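Local atomic coordinates of aspartokinase (Synechocystis, PDB entry 3L76), a protein that probably catalyses the ATP-dependent phosphorylation of the beta-carboxyl group of aspartate, an early step toward lysine and threonine, and binds both of these amino acids. Residues L337-Y340 / P341-Q345; A161-A165 / L166-F170. All blocks are in the same frame, centred on the assembly; numbering follows the deposited sequence.

Interaction 1: L337-Y340 / P341-Q345; sequences LRSY and PEADQ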
ATOM      1  N   LEU A 337      61.203  15.174  26.560  1.00 45.13           N
ATOM      2  CA  LEU A 337      60.349  14.000  26.772  1.00 53.96           C
ATOM      3  C   LEU A 337      61.150  12.771  27.220  1.00 48.40           C
ATOM      4  O   LEU A 337      60.610  11.671  27.299  1.00 60.73           O
ATOM      5  CB  LEU A 337      59.571  13.662  25.497  1.00 39.36           C
ATOM      6  CG  LEU A 337      58.204  14.261  25.131  1.00 59.27           C
ATOM      7  CD1 LEU A 337      57.823  15.469  25.958  1.00 38.00           C
ATOM      8  CD2 LEU A 337      58.142  14.580  23.639  1.00 37.71           C
ATOM      9  N   ARG A 338      62.433  12.961  27.512  1.00 50.60           N
ATOM     10  CA  ARG A 338      63.326  11.836  27.823  1.00 68.14           C
ATOM     11  C   ARG A 338      63.654  11.648  29.316  1.00 48.79           C
ATOM     12  O   ARG A 338      63.323  12.477  30.152  1.00 64.33           O
ATOM     13  CB  ARG A 338      64.634  11.952  27.020  1.00 26.25           C
ATOM     14  CG  ARG A 338      64.431  12.143  25.527  1.00 59.27           C
ATOM     15  CD  ARG A 338      65.752  12.057  24.785  1.00 50.67           C
ATOM     16  NE  ARG A 338      65.585  12.160  23.338  1.00 47.16           N
ATOM     17  CZ  ARG A 338      66.250  13.006  22.550  1.00 52.31           C
ATOM     18  NH1 ARG A 338      67.144  13.862  23.046  1.00 36.13           N
ATOM     19  NH2 ARG A 338      66.018  12.999  21.249  1.00 52.79           N
ATOM     20  N   SER A 339      64.300  10.531  29.627  1.00 43.91           N
ATOM     21  CA  SER A 339      64.893  10.307  30.938  1.00 57.95           C
ATOM     22  C   SER A 339      65.787  11.486  31.279  1.00 67.32           C
ATOM     23  O   SER A 339      65.442  12.301  32.114  1.00 54.96           O
ATOM     24  CB  SER A 339      65.744   9.038  30.919  1.00 43.93           C
ATOM     25  OG  SER A 339      64.971   7.937  30.508  1.00 48.98           O
ATOM     26  N   TYR A 340      66.961  11.538  30.654  1.00 82.06           N
ATOM     27  CA  TYR A 340      67.779  12.749  30.647  1.00 84.20           C
ATOM     28  C   TYR A 340      67.819  13.259  29.214  1.00 70.91           C
ATOM     29  O   TYR A 340      67.697  12.467  28.281  1.00 49.61           O
ATOM     30  CB  TYR A 340      69.196  12.517  31.230  1.00 37.73           C
ATOM     31  CG  TYR A 340      69.956  11.279  30.757  1.00 30.98           C
ATOM     32  CD1 TYR A 340      71.150  11.404  30.037  1.00 52.58           C
ATOM     33  CD2 TYR A 340      69.516   9.995  31.074  1.00 53.34           C
ATOM     34  CE1 TYR A 340      71.874  10.281  29.613  1.00 31.80           C
ATOM     35  CE2 TYR A 340      70.231   8.857  30.660  1.00 68.57           C
ATOM     36  CZ  TYR A 340      71.407   9.005  29.932  1.00 76.65           C
ATOM     37  OH  TYR A 340      72.112   7.875  29.541  1.00 61.41           O
ATOM     38  N   PRO A 341      67.988  14.579  29.030  1.00 61.84           N
ATOM     39  CA  PRO A 341      67.944  15.149  27.681  1.00 62.01           C
ATOM     40  C   PRO A 341      68.799  14.377  26.675  1.00 55.87           C
ATOM     41  O   PRO A 341      68.382  14.238  25.532  1.00 66.07           O
ATOM     42  CB  PRO A 341      68.495  16.568  27.885  1.00 59.42           C
ATOM     43  CG  PRO A 341      68.159  16.899  29.280  1.00 50.00           C
ATOM     44  CD  PRO A 341      68.358  15.591  30.033  1.00 61.66           C
ATOM     45  N   GLU A 342      69.960  13.879  27.092  1.00 46.19           N
ATOM     46  CA  GLU A 342      70.851  13.145  26.195  1.00 27.10           C
ATOM     47  C   GLU A 342      70.673  11.614  26.248  1.00 44.62           C
ATOM     48  O   GLU A 342      71.516  10.864  25.757  1.00 44.06           O
ATOM     49  CB  GLU A 342      72.306  13.502  26.482  1.00 33.08           C
ATOM     50  CG  GLU A 342      72.569  14.985  26.746  1.00 71.94           C
ATOM     51  CD  GLU A 342      72.248  15.392  28.180  1.00107.45           C
ATOM     52  OE1 GLU A 342      72.357  16.598  28.499  1.00 93.86           O
ATOM     53  OE2 GLU A 342      71.887  14.503  28.985  1.00118.03           O
ATOM     54  N   ALA A 343      69.576  11.151  26.838  1.00 46.70           N
ATOM     55  CA  ALA A 343      69.253   9.728  26.830  1.00 51.88           C
ATOM     56  C   ALA A 343      69.245   9.213  25.405  1.00 33.81           C
ATOM     57  O   ALA A 343      68.885   9.944  24.491  1.00 75.37           O
ATOM     58  CB  ALA A 343      67.884   9.493  27.466  1.00 45.02           C
ATOM     59  N   ASP A 344      69.628   7.958  25.216  1.00 49.65           N
ATOM     60  CA  ASP A 344      69.484   7.302  23.921  1.00 51.40           C
ATOM     61  C   ASP A 344      68.221   6.444  23.899  1.00 45.61           C
ATOM     62  O   ASP A 344      67.591   6.241  24.933  1.00 60.25           O
ATOM     63  CB  ASP A 344      70.726   6.472  23.562  1.00 54.10           C
ATOM     64  CG  ASP A 344      70.918   5.251  24.463  1.00 61.48           C
ATOM     65  OD1 ASP A 344      70.574   5.300  25.661  1.00 41.89           O
ATOM     66  OD2 ASP A 344      71.436   4.235  23.963  1.00 45.79           O
ATOM     67  N   GLN A 345      67.843   5.970  22.716  1.00 43.63           N
ATOM     68  CA  GLN A 345      66.644   5.135  22.542  1.00 55.12           C
ATOM     69  C   GLN A 345      65.327   5.779  22.969  1.00 54.16           C
ATOM     70  O   GLN A 345      64.397   5.071  23.341  1.00 45.24           O
ATOM     71  CB  GLN A 345      66.781   3.815  23.300  1.00 32.38           C
ATOM     72  CG  GLN A 345      67.965   2.951  22.899  1.00 63.13           C
ATOM     73  CD  GLN A 345      68.197   1.832  23.895  1.00 58.47           C
ATOM     74  OE1 GLN A 345      67.552   1.788  24.939  1.00 45.23           O
ATOM     75  NE2 GLN A 345      69.121   0.930  23.586  1.00 42.31           N
TER

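Interaction 2: A161-A165 / L166-F170; sequences ALAAA and LKADF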
ATOM      1  N   ALA A 161      16.813  15.629  -2.927  1.00 31.54           N
ATOM      2  CA  ALA A 161      16.815  15.374  -4.378  1.00 30.73           C
ATOM      3  C   ALA A 161      15.736  16.174  -5.112  1.00 36.30           C
ATOM      4  O   ALA A 161      15.943  16.628  -6.235  1.00 47.37           O
ATOM      5  CB  ALA A 161      16.654  13.894  -4.667  1.00 25.75           C
ATOM      6  N   LEU A 162      14.587  16.356  -4.463  1.00 42.15           N
ATOM      7  CA  LEU A 162      13.474  17.078  -5.060  1.00 54.90           C
ATOM      8  C   LEU A 162      13.781  18.553  -5.114  1.00 56.95           C
ATOM      9  O   LEU A 162      13.607  19.182  -6.150  1.00 56.33           O
ATOM     10  CB  LEU A 162      12.181  16.841  -4.274  1.00 59.09           C
ATOM     11  CG  LEU A 162      11.378  15.622  -4.704  1.00 51.37           C
ATOM     12  CD1 LEU A 162      10.277  15.355  -3.716  1.00 77.73           C
ATOM     13  CD2 LEU A 162      10.823  15.839  -6.096  1.00 43.84           C
ATOM     14  N   ALA A 163      14.228  19.103  -3.987  1.00 60.05           N
ATOM     15  CA  ALA A 163      14.620  20.507  -3.925  1.00 49.92           C
ATOM     16  C   ALA A 163      15.686  20.804  -4.977  1.00 61.14           C
ATOM     17  O   ALA A 163      15.656  21.856  -5.610  1.00 55.46           O
ATOM     18  CB  ALA A 163      15.114  20.880  -2.525  1.00 29.22           C
ATOM     19  N   ALA A 164      16.616  19.870  -5.174  1.00 45.33           N
ATOM     20  CA  ALA A 164      17.637  20.048  -6.204  1.00 60.16           C
ATOM     21  C   ALA A 164      16.997  20.141  -7.593  1.00 56.35           C
ATOM     22  O   ALA A 164      17.251  21.087  -8.331  1.00 71.68           O
ATOM     23  CB  ALA A 164      18.708  18.927  -6.157  1.00 24.54           C
ATOM     24  N   ALA A 165      16.160  19.167  -7.933  1.00 45.70           N
ATOM     25  CA  ALA A 165      15.542  19.097  -9.261  1.00 59.78           C
ATOM     26  C   ALA A 165      14.612  20.283  -9.604  1.00 60.95           C
ATOM     27  O   ALA A 165      14.462  20.656 -10.773  1.00 46.97           O
ATOM     28  CB  ALA A 165      14.802  17.779  -9.417  1.00 43.91           C
ATOM     29  N   LEU A 166      14.006  20.874  -8.580  1.00 47.03           N
ATOM     30  CA  LEU A 166      13.058  21.958  -8.768  1.00 59.91           C
ATOM     31  C   LEU A 166      13.697  23.329  -8.582  1.00 65.02           C
ATOM     32  O   LEU A 166      13.027  24.351  -8.704  1.00 66.67           O
ATOM     33  CB  LEU A 166      11.908  21.808  -7.773  1.00 58.43           C
ATOM     34  CG  LEU A 166      11.175  20.474  -7.825  1.00 57.70           C
ATOM     35  CD1 LEU A 166      10.148  20.380  -6.721  1.00 49.93           C
ATOM     36  CD2 LEU A 166      10.533  20.290  -9.177  1.00 67.35           C
ATOM     37  N   LYS A 167      14.987  23.351  -8.282  1.00 48.08           N
ATOM     38  CA  LYS A 167      15.659  24.596  -7.951  1.00 63.18           C
ATOM     39  C   LYS A 167      14.965  25.289  -6.783  1.00 66.44           C
ATOM     40  O   LYS A 167      14.683  26.479  -6.855  1.00 69.52           O
ATOM     41  CB  LYS A 167      15.704  25.546  -9.151  1.00 48.07           C
ATOM     42  CG  LYS A 167      16.340  24.969 -10.413  1.00 58.52           C
ATOM     43  CD  LYS A 167      17.810  24.642 -10.213  1.00 91.48           C
ATOM     44  CE  LYS A 167      18.412  24.008 -11.458  1.00110.88           C
ATOM     45  NZ  LYS A 167      19.854  23.689 -11.264  1.00122.74           N
ATOM     46  N   ALA A 168      14.699  24.547  -5.709  1.00 62.03           N
ATOM     47  CA  ALA A 168      14.080  25.122  -4.516  1.00 60.88           C
ATOM     48  C   ALA A 168      15.031  26.080  -3.809  1.00 55.53           C
ATOM     49  O   ALA A 168      16.249  25.900  -3.825  1.00 67.45           O
ATOM     50  CB  ALA A 168      13.612  24.031  -3.562  1.00 43.77           C
ATOM     51  N   ASP A 169      14.460  27.096  -3.180  1.00 66.54           N
ATOM     52  CA  ASP A 169      15.249  28.108  -2.494  1.00 59.77           C
ATOM     53  C   ASP A 169      15.894  27.525  -1.259  1.00 73.77           C
ATOM     54  O   ASP A 169      17.045  27.832  -0.941  1.00 93.25           O
ATOM     55  CB  ASP A 169      14.373  29.309  -2.138  1.00 72.78           C
ATOM     56  CG  ASP A 169      13.829  30.011  -3.371  1.00 83.97           C
ATOM     57  OD1 ASP A 169      14.640  30.506  -4.182  1.00 69.13           O
ATOM     58  OD2 ASP A 169      12.593  30.065  -3.537  1.00 96.93           O
ATOM     59  N   PHE A 170      15.146  26.679  -0.562  1.00 61.25           N
ATOM     60  CA  PHE A 170      15.713  25.886   0.525  1.00 81.50           C
ATOM     61  C   PHE A 170      14.848  24.677   0.856  1.00 62.62           C
ATOM     62  O   PHE A 170      13.779  24.493   0.283  1.00 63.85           O
ATOM     63  CB  PHE A 170      15.977  26.737   1.772  1.00 80.60           C
ATOM     64  CG  PHE A 170      14.819  27.593   2.181  1.00 71.72           C
ATOM     65  CD1 PHE A 170      13.982  27.195   3.212  1.00 87.03           C
ATOM     66  CD2 PHE A 170      14.574  28.801   1.545  1.00 69.49           C
ATOM     67  CE1 PHE A 170      12.908  27.983   3.600  1.00 86.14           C
ATOM     68  CE2 PHE A 170      13.504  29.595   1.924  1.00 88.13           C
ATOM     69  CZ  PHE A 170      12.669  29.188   2.956  1.00 84.99           C
TER

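Interaction 1: L337-Y340 / P341-Q345
The ring of Tyr340 lies against Ala343, whose methyl CB sits over its face, 4.1 Å from the ring centroid and 15° off the ring normal, a CH-pi contact. A small residue suits this place, since it lets the chain pass close to the aromatic face. The backbone N of Ala343 also stands above the ring plane, displaced toward the rim. With CG set between the backbone N and the carbonyl carbon (chi1 46°), the ring is folded back over the turn.

Glu342 meets the same ring at its edge: its OE2 lies in the ring plane, 3.4 Å from Tyr340 CD1. The two side chains cross at about a right angle, and a bend at chi2 brings the carboxylate round.

Arg338, extended from CG to NE, delivers NH1 to Pro341 O at 2.8 Å, the carbonyl oxygen lying close to the guanidinium plane. NE and NH2 hydrogen-bond to the carbonyls of Glu346 and Ala347, so one flat group joins three backbone oxygens and its rotation is well fixed. Ser339 OG adds a hydrogen bond to the carboxylate of Glu346.

Ala343 N donates to Tyr340 O (2.7 Å), closing a type I beta turn with Pro341 and Glu342 at its corners; the ring-constrained phi of proline fits the first corner. The turn lies in the surface loop between helix 323-333 and strand 348-361, in the ACT region.

Interaction 2: A161-A165 / L166-F170
Leu166 turns back onto Leu162, its backbone N donating to Leu162 O at 3.0 Å in the last regular i to i+4 bond of the helix, with its CB and CG lying by the same oxygen. CG is anti to its own carbonyl carbon (chi1 -56°), and the buried leucine suits a face turned to Leu3 and Val37.

At Lys167 the chain leaves the helix with a positive phi of 56°. Its N-H goes to Ala164 O (3.2 Å). The side chain is exposed; bent at chi2, it runs across the helix end past Ala164 O, a surface place that suits lysine, and its charge would probably be favoured near the carbonyl end of the helix dipole.

Ala168 N reaches back five residues to Ala163 O, 2.9 Å away and nearly straight at 169°. Together with the Lys167 bond this makes a Schellman motif. Ala168 CB meets Ala163 CB at 3.6 Å, methyl against methyl, the apolar pair that accompanies the motif, in a buried spot where small residues fit.

Asp169 faces outward, with OD2 accepting a hydrogen bond from the backbone N of Ala2, while its backbone pairs with Leu3. Phe170 leads into strand 170-175 and rests on Ile4 and Pro227.

In this helix-to-strand connection of the amino acid kinase domain, from 154-166 to 170-175, the capped helix end packs over the parallel strands 3-8 and 35-40 of the mixed sheet, with Ala163 and Ala168 on Val5, Leu166 on Leu3 and Val37, Leu162 on Val39, and helix 121-125 alongside through Glu122 and His123.

Overall arrangement
From the N terminus, the chain first reaches interaction 2, within the amino acid kinase region, where helix 154-166 ends and turns toward strand 170-175 of the mixed kinase sheet. Well over a hundred residues later, in the ACT-containing part, interaction 1 shapes the loop from helix 323-333 to strand 348-361. Each is local, a beta turn in one case and a helix cap in the other, so they follow in series and neither encloses nor crosses the other. The centres of interactions 1 and 2 are about 62 Å apart, on opposite sides of the chain's centre. Interaction 2 is a buried contact that joins a helix end to strands of the kinase sheet, whereas interaction 1 organises a surface loop beside strand 271-279.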